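Local coordinates for protein metalloregulator ScaR (Streptococcus gordonii, PDB 3HRS) that probably represses transcription by binding DNA as a homodimer when manganese activates it, as a regulator of the DtxR/MntR family, at residues M41-L49 with Y58-L67. Numbering follows the deposited sequence.
Sequences MKKLLAEEL and YLLTDLGLKL. With SO4 (sulfate ion), chain E.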
loop_
_atom_site.group_PDB
_atom_site.type_symbol
_atom_site.label_atom_id
_atom_site.label_comp_id
_atom_site.label_asym_id
_atom_site.label_seq_id
_atom_site.Cartn_x
_atom_site.Cartn_y
_atom_site.Cartn_z
ATOM N N MET A 41 -16.724 15.523 -17.589
ATOM C CA MET A 41 -18.105 15.752 -17.198
ATOM C C MET A 41 -19.053 14.832 -17.976
ATOM O O MET A 41 -19.941 14.219 -17.383
ATOM C CB MET A 41 -18.487 17.222 -17.387
ATOM C CG MET A 41 -17.627 18.212 -16.619
ATOM S SD MET A 41 -17.657 17.942 -14.837
ATOM C CE MET A 41 -16.236 16.885 -14.668
ATOM N N LYS A 42 -18.873 14.728 -19.293
ATOM C CA LYS A 42 -19.692 13.810 -20.088
ATOM C C LYS A 42 -19.754 12.446 -19.402
ATOM O O LYS A 42 -20.850 11.891 -19.198
ATOM C CB LYS A 42 -19.157 13.648 -21.520
ATOM C CG LYS A 42 -19.882 14.484 -22.589
ATOM C CD LYS A 42 -19.786 13.821 -23.982
ATOM C CE LYS A 42 -20.855 14.352 -24.964
ATOM N NZ LYS A 42 -20.936 13.568 -26.241
ATOM N N LYS A 43 -18.575 11.930 -19.040
ATOM C CA LYS A 43 -18.439 10.627 -18.388
ATOM C C LYS A 43 -19.113 10.640 -17.015
ATOM O O LYS A 43 -19.916 9.741 -16.694
ATOM C CB LYS A 43 -16.957 10.245 -18.253
ATOM C CG LYS A 43 -16.695 8.894 -17.571
ATOM C CD LYS A 43 -15.201 8.558 -17.549
ATOM C CE LYS A 43 -14.916 7.195 -16.897
ATOM N NZ LYS A 43 -13.447 6.891 -16.817
ATOM N N LEU A 44 -18.778 11.665 -16.220
ATOM C CA LEU A 44 -19.399 11.904 -14.916
ATOM C C LEU A 44 -20.924 12.015 -15.025
ATOM O O LEU A 44 -21.647 11.421 -14.223
ATOM C CB LEU A 44 -18.800 13.146 -14.242
ATOM C CG LEU A 44 -17.804 12.932 -13.096
ATOM C CD1 LEU A 44 -17.286 11.507 -13.002
ATOM C CD2 LEU A 44 -16.644 13.909 -13.144
ATOM N N LEU A 45 -21.429 12.751 -16.010
ATOM C CA LEU A 45 -22.878 12.736 -16.236
ATOM C C LEU A 45 -23.362 11.321 -16.532
ATOM O O LEU A 45 -24.317 10.848 -15.930
ATOM C CB LEU A 45 -23.279 13.640 -17.389
ATOM C CG LEU A 45 -23.587 15.102 -17.142
ATOM C CD1 LEU A 45 -24.152 15.286 -15.750
ATOM C CD2 LEU A 45 -22.331 15.901 -17.327
ATOM N N ALA A 46 -22.702 10.652 -17.472
ATOM C CA ALA A 46 -23.165 9.346 -17.924
ATOM C C ALA A 46 -23.175 8.327 -16.800
ATOM O O ALA A 46 -24.021 7.436 -16.784
ATOM C CB ALA A 46 -22.320 8.847 -19.072
ATOM N N GLU A 47 -22.232 8.448 -15.864
ATOM C CA GLU A 47 -22.191 7.516 -14.738
ATOM C C GLU A 47 -23.161 7.932 -13.629
ATOM O O GLU A 47 -23.211 7.338 -12.553
ATOM C CB GLU A 47 -20.781 7.359 -14.211
ATOM C CG GLU A 47 -19.924 6.426 -15.046
ATOM C CD GLU A 47 -18.708 5.931 -14.286
ATOM O OE1 GLU A 47 -17.601 5.937 -14.875
ATOM O OE2 GLU A 47 -18.856 5.544 -13.100
ATOM N N GLU A 48 -23.957 8.949 -13.917
ATOM C CA GLU A 48 -24.969 9.395 -12.981
ATOM C C GLU A 48 -24.359 9.729 -11.608
ATOM O O GLU A 48 -25.017 9.583 -10.580
ATOM C CB GLU A 48 -26.081 8.353 -12.895
ATOM C CG GLU A 48 -26.616 7.992 -14.264
ATOM C CD GLU A 48 -27.670 6.888 -14.231
ATOM O OE1 GLU A 48 -27.618 6.041 -13.299
ATOM O OE2 GLU A 48 -28.547 6.866 -15.139
ATOM N N LEU A 49 -23.105 10.189 -11.612
ATOM C CA LEU A 49 -22.461 10.754 -10.418
ATOM C C LEU A 49 -22.924 12.191 -10.140
ATOM O O LEU A 49 -23.056 12.591 -8.990
ATOM C CB LEU A 49 -20.941 10.734 -10.572
ATOM C CG LEU A 49 -20.205 9.532 -10.000
ATOM C CD1 LEU A 49 -21.147 8.382 -9.701
ATOM C CD2 LEU A 49 -19.067 9.107 -10.932
ATOM N N TYR A 58 -23.394 21.946 -11.256
ATOM C CA TYR A 58 -23.655 20.522 -11.081
ATOM C C TYR A 58 -24.061 20.236 -9.650
ATOM O O TYR A 58 -23.614 20.917 -8.728
ATOM C CB TYR A 58 -22.435 19.695 -11.422
ATOM C CG TYR A 58 -21.836 19.984 -12.766
ATOM C CD1 TYR A 58 -20.803 20.890 -12.897
ATOM C CD2 TYR A 58 -22.276 19.329 -13.896
ATOM C CE1 TYR A 58 -20.232 21.149 -14.125
ATOM C CE2 TYR A 58 -21.706 19.578 -15.132
ATOM C CZ TYR A 58 -20.685 20.489 -15.238
ATOM O OH TYR A 58 -20.112 20.741 -16.463
ATOM N N LEU A 59 -24.919 19.240 -9.477
ATOM C CA LEU A 59 -25.260 18.709 -8.162
ATOM C C LEU A 59 -24.836 17.266 -8.157
ATOM O O LEU A 59 -24.929 16.589 -9.177
ATOM C CB LEU A 59 -26.770 18.764 -7.909
ATOM C CG LEU A 59 -27.504 19.989 -7.340
ATOM C CD1 LEU A 59 -26.874 21.267 -7.801
ATOM C CD2 LEU A 59 -29.006 19.943 -7.720
ATOM N N LEU A 60 -24.390 16.774 -7.016
ATOM C CA LEU A 60 -24.027 15.366 -6.936
ATOM C C LEU A 60 -25.228 14.497 -6.586
ATOM O O LEU A 60 -26.123 14.888 -5.810
ATOM C CB LEU A 60 -22.890 15.129 -5.951
ATOM C CG LEU A 60 -21.529 15.445 -6.564
ATOM C CD1 LEU A 60 -21.432 16.937 -6.776
ATOM C CD2 LEU A 60 -20.400 14.970 -5.678
ATOM N N THR A 61 -25.231 13.310 -7.177
ATOM C CA THR A 61 -26.273 12.345 -6.942
ATOM C C THR A 61 -25.900 11.553 -5.710
ATOM O O THR A 61 -24.758 11.640 -5.260
ATOM C CB THR A 61 -26.377 11.386 -8.135
ATOM O OG1 THR A 61 -25.233 10.536 -8.139
ATOM C CG2 THR A 61 -26.406 12.180 -9.431
ATOM N N ASP A 62 -26.838 10.783 -5.161
ATOM C CA ASP A 62 -26.468 9.895 -4.081
ATOM C C ASP A 62 -25.276 9.005 -4.493
ATOM O O ASP A 62 -24.301 8.867 -3.747
ATOM C CB ASP A 62 -27.646 9.076 -3.560
ATOM C CG ASP A 62 -27.263 8.213 -2.353
ATOM O OD1 ASP A 62 -26.662 7.122 -2.572
ATOM O OD2 ASP A 62 -27.546 8.632 -1.197
ATOM N N LEU A 63 -25.310 8.428 -5.679
ATOM C CA LEU A 63 -24.150 7.617 -6.081
ATOM C C LEU A 63 -22.860 8.455 -6.040
ATOM O O LEU A 63 -21.819 7.973 -5.570
ATOM C CB LEU A 63 -24.339 6.999 -7.460
ATOM C CG LEU A 63 -23.379 5.895 -7.868
ATOM C CD1 LEU A 63 -23.925 4.555 -7.405
ATOM C CD2 LEU A 63 -23.195 5.887 -9.359
ATOM N N GLY A 64 -22.934 9.710 -6.492
ATOM C CA GLY A 64 -21.799 10.620 -6.388
ATOM C C GLY A 64 -21.223 10.803 -4.971
ATOM O O GLY A 64 -20.052 10.517 -4.726
ATOM N N LEU A 65 -22.050 11.292 -4.049
ATOM C CA LEU A 65 -21.684 11.402 -2.653
ATOM C C LEU A 65 -21.144 10.093 -2.077
ATOM O O LEU A 65 -20.157 10.078 -1.331
ATOM C CB LEU A 65 -22.886 11.853 -1.829
ATOM C CG LEU A 65 -23.007 13.382 -1.730
ATOM C CD1 LEU A 65 -22.065 14.050 -2.726
ATOM C CD2 LEU A 65 -24.446 13.843 -1.956
ATOM N N LYS A 66 -21.782 8.987 -2.408
ATOM C CA LYS A 66 -21.317 7.745 -1.853
ATOM C C LYS A 66 -19.870 7.495 -2.307
ATOM O O LYS A 66 -19.054 6.950 -1.543
ATOM C CB LYS A 66 -22.252 6.594 -2.228
ATOM C CG LYS A 66 -23.313 6.298 -1.153
ATOM C CD LYS A 66 -24.129 5.032 -1.514
ATOM C CE LYS A 66 -25.057 4.615 -0.366
ATOM N NZ LYS A 66 -25.453 5.793 0.499
ATOM N N LEU A 67 -19.540 7.930 -3.526
ATOM C CA LEU A 67 -18.186 7.754 -4.054
ATOM C C LEU A 67 -17.221 8.690 -3.377
ATOM O O LEU A 67 -16.124 8.283 -2.986
ATOM C CB LEU A 67 -18.126 8.089 -5.517
ATOM C CG LEU A 67 -17.272 7.239 -6.449
ATOM C CD1 LEU A 67 -16.550 8.224 -7.334
ATOM C CD2 LEU A 67 -16.263 6.355 -5.758
HETATM S S SO4 E . -10.770 6.087 -13.963
HETATM O O1 SO4 E . -9.804 6.120 -12.864
HETATM O O2 SO4 E . -10.994 7.425 -14.514
HETATM O O3 SO4 E . -10.251 5.230 -15.026
HETATM O O4 SO4 E . -12.025 5.531 -13.460
#
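In the winged helix-turn-helix domain of this DtxR/MntR-family regulator, the turn that ends helix 34-46 meets the second wing strand and the start of helix 62-84 through Glu48, Leu49 and Thr61. Thr61 is the N-cap of that long helix. Its OG1 lies between the backbone N and the carbonyl carbon (chi1 71°), where it accepts from Gly64 N at 2.9 Å while donating to Glu48 O at 2.6 Å. A small hydroxyl suits this place because it can receive and give at once. The backbone N of the same residue, Thr61 N, donates to Leu49 O, one residue beyond Glu48, at 2.9 Å, an almost straight bond that comes from above the carbonyl plane. Gly64 CA lies 3.5 Å from Leu49 O in a CA-H...O contact, an approach for which the lack of a side chain leaves room.

The chain reaches these acceptors through a Schellman motif: Glu48, at positive phi, is its C' residue, with Leu49 N bonded to Leu44 O and Glu48 N to Leu45 O. Beyond the turn the branched apolar side chain of Leu49 suits a buried place, its CD1 set against CD2 of Leu63.

Near the start of segments 41-49 and 58-67, a Met-aromatic contact joins helix 34-46 to strand 57-60. Met41 SD stands over one face of the Tyr58 ring, 4.3 Å from its centroid, on a side chain bent at chi2 and chi3. Flexible Met41 also reaches Leu11 and Ile26, while Tyr58 OH makes a weak hydrogen bond to Asn23 OD1.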